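Local coordinates for multiple PDZ domain protein (Mus musculus, PDB 4XH7) that probably recognises the C-terminal tails of partner proteins through its fourth PDZ domain, as a multi-domain signalling scaffold, at residues Leu46-Val50 and Gly51-Ile55; Asn88-Asp91 and Val92-Leu96. One frame throughout, in Å; residues are numbered along the deposited sequence.

Contact 1. Residues Leu46-Val50 and Gly51-Ile55; sequences LEATV and GHHFI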
loop_
_atom_site.group_PDB
_atom_site.type_symbol
_atom_site.label_atom_id
_atom_site.label_comp_id
_atom_site.label_asym_id
_atom_site.label_seq_id
_atom_site.Cartn_x
_atom_site.Cartn_y
_atom_site.Cartn_z
ATOM N N LEU A 46 5.713 -7.046 -7.691
ATOM C CA LEU A 46 4.440 -7.574 -7.224
ATOM C C LEU A 46 4.288 -9.035 -7.545
ATOM O O LEU A 46 4.911 -9.558 -8.492
ATOM C CB LEU A 46 3.268 -6.826 -7.872
ATOM C CG LEU A 46 3.108 -5.327 -7.737
ATOM C CD1 LEU A 46 1.776 -4.969 -8.390
ATOM C CD2 LEU A 46 3.076 -4.952 -6.293
ATOM N N GLU A 47 3.420 -9.682 -6.784
ATOM C CA GLU A 47 2.918 -10.979 -7.170
ATOM C C GLU A 47 1.466 -11.019 -6.819
ATOM O O GLU A 47 0.984 -10.214 -6.039
ATOM C CB GLU A 47 3.675 -12.097 -6.491
ATOM C CG GLU A 47 3.643 -12.040 -4.990
ATOM C CD GLU A 47 4.625 -13.021 -4.395
ATOM O OE1 GLU A 47 4.653 -13.164 -3.158
ATOM O OE2 GLU A 47 5.376 -13.642 -5.179
ATOM N N ALA A 48 0.751 -11.949 -7.404
ATOM C CA ALA A 48 -0.691 -11.885 -7.196
ATOM C C ALA A 48 -1.335 -13.241 -7.195
ATOM O O ALA A 48 -0.814 -14.195 -7.756
ATOM C CB ALA A 48 -1.330 -11.013 -8.280
ATOM N N THR A 49 -2.500 -13.302 -6.574
ATOM C CA THR A 49 -3.411 -14.418 -6.786
ATOM C C THR A 49 -4.673 -13.779 -7.364
ATOM O O THR A 49 -4.668 -12.602 -7.704
ATOM C CB THR A 49 -3.718 -15.161 -5.512
ATOM O OG1 THR A 49 -4.305 -14.263 -4.561
ATOM C CG2 THR A 49 -2.457 -15.755 -4.919
ATOM N N VAL A 50 -5.736 -14.544 -7.509
ATOM C CA VAL A 50 -6.978 -13.980 -8.041
ATOM C C VAL A 50 -7.613 -13.074 -6.995
ATOM O O VAL A 50 -8.039 -13.535 -5.941
ATOM C CB VAL A 50 -7.935 -15.104 -8.443
ATOM C CG1 VAL A 50 -9.299 -14.558 -8.879
ATOM C CG2 VAL A 50 -7.284 -15.933 -9.574
ATOM N N GLY A 51 -7.643 -11.781 -7.287
ATOM C CA GLY A 51 -8.255 -10.802 -6.418
ATOM C C GLY A 51 -7.389 -10.319 -5.265
ATOM O O GLY A 51 -7.899 -9.640 -4.371
ATOM N N HIS A 52 -6.095 -10.657 -5.281
ATOM C CA HIS A 52 -5.184 -10.175 -4.226
ATOM C C HIS A 52 -3.838 -9.838 -4.787
ATOM O O HIS A 52 -3.278 -10.600 -5.581
ATOM C CB HIS A 52 -5.007 -11.227 -3.126
ATOM C CG HIS A 52 -6.286 -11.597 -2.464
ATOM N ND1 HIS A 52 -6.831 -10.860 -1.434
ATOM C CD2 HIS A 52 -7.147 -12.614 -2.704
ATOM C CE1 HIS A 52 -7.974 -11.412 -1.061
ATOM N NE2 HIS A 52 -8.184 -12.484 -1.807
ATOM N N HIS A 53 -3.287 -8.703 -4.359
ATOM C CA HIS A 53 -1.983 -8.303 -4.880
ATOM C C HIS A 53 -1.028 -8.051 -3.746
ATOM O O HIS A 53 -1.423 -7.438 -2.755
ATOM C CB HIS A 53 -2.159 -7.078 -5.761
ATOM C CG HIS A 53 -2.927 -7.388 -7.004
ATOM N ND1 HIS A 53 -4.304 -7.460 -7.030
ATOM C CD2 HIS A 53 -2.501 -7.774 -8.229
ATOM C CE1 HIS A 53 -4.698 -7.823 -8.240
ATOM N NE2 HIS A 53 -3.622 -8.035 -8.981
ATOM N N PHE A 54 0.213 -8.555 -3.887
ATOM C CA PHE A 54 1.171 -8.548 -2.776
ATOM C C PHE A 54 2.472 -7.934 -3.203
ATOM O O PHE A 54 2.848 -8.017 -4.375
ATOM C CB PHE A 54 1.442 -9.964 -2.285
ATOM C CG PHE A 54 0.195 -10.717 -1.871
ATOM C CD1 PHE A 54 -0.291 -10.601 -0.576
ATOM C CD2 PHE A 54 -0.466 -11.516 -2.782
ATOM C CE1 PHE A 54 -1.449 -11.262 -0.176
ATOM C CE2 PHE A 54 -1.650 -12.230 -2.408
ATOM C CZ PHE A 54 -2.140 -12.089 -1.078
ATOM N N ILE A 55 3.165 -7.349 -2.244
ATOM C CA ILE A 55 4.556 -6.969 -2.490
ATOM C C ILE A 55 5.446 -8.217 -2.497
ATOM O O ILE A 55 5.487 -8.968 -1.534
ATOM C CB ILE A 55 5.017 -5.989 -1.428
ATOM C CG1 ILE A 55 4.196 -4.699 -1.504
ATOM C CG2 ILE A 55 6.518 -5.711 -1.583
ATOM C CD1 ILE A 55 4.632 -3.692 -0.393
#
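Glu47 and Phe54 face each other as a hydrogen-bonded antiparallel pair. Phe54 N reaches Glu47 O at 2.8 Å, in line with the carbonyl, while Glu47 N gives a more tilted bond of 3.0 Å to Phe54 O. Above this pair the aliphatic CG of Glu47 lies 4.1 Å from Phe54 CB. The carboxylate and the phenyl ring stand at 80° to each other, and glutamate suits this edge because its stem packs while its charged end stays at the exposed surface. Thr49 shares that face: its OG1 sits between the backbone N and the carbonyl carbon (chi1 59°), 3.4 Å from His52 CB and in the plane of the Phe54 ring at its edge. In this beta hairpin strand 44-49 lines the peptide-binding groove, as in other PDZ domains, with strand 52-58 behind it. The other face is closer packed: Ala48 CB lies 3.4 Å from His53 CD2, a small methyl leaving room for the buried imidazole, whose NE2 bonds to His89. At the exposed tip His52 N to Thr49 O is a weak bond across the type II turn. Gly51 suits its phi of 82°, since a CB would press on Val50 O; Val50's CB bond points away, though CB stays against Gly51 N.

Contact 2. Residues Asn88-Asp91 and Val92-Leu96; sequences NHQD and VVNIL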
loop_
_atom_site.group_PDB
_atom_site.type_symbol
_atom_site.label_atom_id
_atom_site.label_comp_id
_atom_site.label_asym_id
_atom_site.label_seq_id
_atom_site.Cartn_x
_atom_site.Cartn_y
_atom_site.Cartn_z
ATOM N N ASN A 88 -8.868 -6.427 -10.624
ATOM C CA ASN A 88 -8.119 -7.312 -11.512
ATOM C C ASN A 88 -6.705 -6.810 -11.761
ATOM O O ASN A 88 -6.353 -5.681 -11.394
ATOM C CB ASN A 88 -8.881 -7.551 -12.842
ATOM C CG ASN A 88 -9.017 -6.298 -13.717
ATOM O OD1 ASN A 88 -8.064 -5.561 -13.939
ATOM N ND2 ASN A 88 -10.214 -6.094 -14.255
ATOM N N HIS A 89 -5.862 -7.680 -12.310
ATOM C CA HIS A 89 -4.429 -7.370 -12.426
ATOM C C HIS A 89 -4.198 -6.098 -13.225
ATOM O O HIS A 89 -3.379 -5.272 -12.851
ATOM C CB HIS A 89 -3.611 -8.486 -13.107
ATOM C CG HIS A 89 -3.686 -9.811 -12.420
ATOM N ND1 HIS A 89 -3.755 -9.942 -11.047
ATOM C CD2 HIS A 89 -3.707 -11.072 -12.918
ATOM C CE1 HIS A 89 -3.856 -11.223 -10.732
ATOM N NE2 HIS A 89 -3.801 -11.931 -11.846
ATOM N N GLN A 90 -4.918 -5.958 -14.344
ATOM C CA GLN A 90 -4.676 -4.803 -15.184
ATOM C C GLN A 90 -5.047 -3.529 -14.448
ATOM O O GLN A 90 -4.304 -2.551 -14.507
ATOM C CB GLN A 90 -5.448 -4.900 -16.490
ATOM C CG GLN A 90 -5.416 -3.598 -17.247
ATOM C CD GLN A 90 -5.915 -3.809 -18.634
ATOM O OE1 GLN A 90 -7.127 -3.706 -18.905
ATOM N NE2 GLN A 90 -5.016 -4.165 -19.516
ATOM N N ASP A 91 -6.167 -3.536 -13.730
ATOM C CA ASP A 91 -6.574 -2.322 -13.046
ATOM C C ASP A 91 -5.577 -1.950 -11.941
ATOM O O ASP A 91 -5.225 -0.777 -11.791
ATOM C CB ASP A 91 -7.977 -2.467 -12.489
ATOM C CG ASP A 91 -9.047 -2.412 -13.589
ATOM O OD1 ASP A 91 -8.732 -1.999 -14.738
ATOM O OD2 ASP A 91 -10.208 -2.773 -13.291
ATOM N N VAL A 92 -5.109 -2.933 -11.175
ATOM C CA VAL A 92 -4.085 -2.633 -10.169
ATOM C C VAL A 92 -2.826 -2.042 -10.788
ATOM O O VAL A 92 -2.343 -1.024 -10.309
ATOM C CB VAL A 92 -3.753 -3.890 -9.352
ATOM C CG1 VAL A 92 -2.580 -3.646 -8.407
ATOM C CG2 VAL A 92 -5.002 -4.300 -8.535
ATOM N N VAL A 93 -2.311 -2.662 -11.841
ATOM C CA VAL A 93 -1.092 -2.165 -12.480
ATOM C C VAL A 93 -1.293 -0.755 -13.016
ATOM O O VAL A 93 -0.423 0.115 -12.801
ATOM C CB VAL A 93 -0.655 -3.106 -13.607
ATOM C CG1 VAL A 93 0.473 -2.473 -14.415
ATOM C CG2 VAL A 93 -0.231 -4.432 -13.013
ATOM N N ASN A 94 -2.422 -0.517 -13.671
ATOM C CA ASN A 94 -2.683 0.802 -14.230
ATOM C C ASN A 94 -2.854 1.859 -13.152
ATOM O O ASN A 94 -2.333 2.963 -13.282
ATOM C CB ASN A 94 -3.901 0.774 -15.129
ATOM C CG ASN A 94 -3.591 0.228 -16.501
ATOM O OD1 ASN A 94 -2.443 0.177 -16.907
ATOM N ND2 ASN A 94 -4.616 -0.189 -17.215
ATOM N N ILE A 95 -3.540 1.514 -12.067
ATOM C CA ILE A 95 -3.688 2.469 -10.969
ATOM C C ILE A 95 -2.301 2.845 -10.398
ATOM O O ILE A 95 -2.005 4.025 -10.196
ATOM C CB ILE A 95 -4.599 1.907 -9.853
ATOM C CG1 ILE A 95 -6.080 1.896 -10.306
ATOM C CG2 ILE A 95 -4.462 2.778 -8.585
ATOM C CD1 ILE A 95 -7.017 0.941 -9.519
ATOM N N LEU A 96 -1.433 1.863 -10.136
ATOM C CA LEU A 96 -0.108 2.160 -9.581
ATOM C C LEU A 96 0.712 3.025 -10.551
ATOM O O LEU A 96 1.427 3.948 -10.140
ATOM C CB LEU A 96 0.656 0.868 -9.254
ATOM C CG LEU A 96 -0.027 0.027 -8.169
ATOM C CD1 LEU A 96 0.663 -1.317 -8.046
ATOM C CD2 LEU A 96 -0.019 0.737 -6.810
HETATM O O HOH W 1 -7.235 -0.181 -15.916
#
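Gln90 and Asn94 meet one helical turn apart: CG of Gln90 lies 3.5 Å from Asn94 ND2, and the two amide planes are only 18° from parallel. That ND2 donates a hydrogen bond to a water, which itself donates to Asp91 OD1 at 2.6 Å. The water thus joins two polar side chains suited to an exposed face, with the Gln90 stem packed alongside. Beneath them Asn94 N bonds to Gln90 O and Ile95 N to Asp91 O, each at 2.9 Å, the regular i to i+4 pattern. Ile95 curls back over its own bond, with CG1 anti to the carbonyl carbon (chi1 -73°) and 3.2 Å from Asp91 O. This is the opening of helix 89-97, which in PDZ domains forms one wall of the peptide-binding groove. Asn88 is its N-cap: OD1 accepts from Asp91 N at 2.8 Å, and asparagine suits the place because its short side chain can fold back to an amide of the first turn. The Asn88 carbonyl takes Val92 N at 3.0 Å, while CG2 of Val92 lies against that oxygen. Further out, the same CG2 packs on the His53 ring, and Leu96 packs on Leu46 and Val79. His89 meets the His53 ring at about 85° and bonds through ND1 to His53 NE2, on the second hairpin strand, while its CE1 corner comes near Ala48 CB. A histidine starting this helix is consistent with class I PDZ domains, where it meets a Ser/Thr hydroxyl of the ligand tail.

Along the chain contact 1 closes before contact 2 opens; helix 63-67, strand 75-79 and the short strand 82-83 come between the hairpin and helix 89-97. The two centres are about 11 Å apart, both within the PDZ domain, and they touch directly. Besides the histidine pair, Thr49 O comes 3.4 Å from His89 CE1, and Val92 CG2 is 3.5 Å from His53 CE1. The helix thus lies beside the hairpin, its N-terminal end near the turn. In PDZ domains a ligand tail lies between strand 44-49 and this helix, so the histidine pair bridges the two sides of the groove at the helix start.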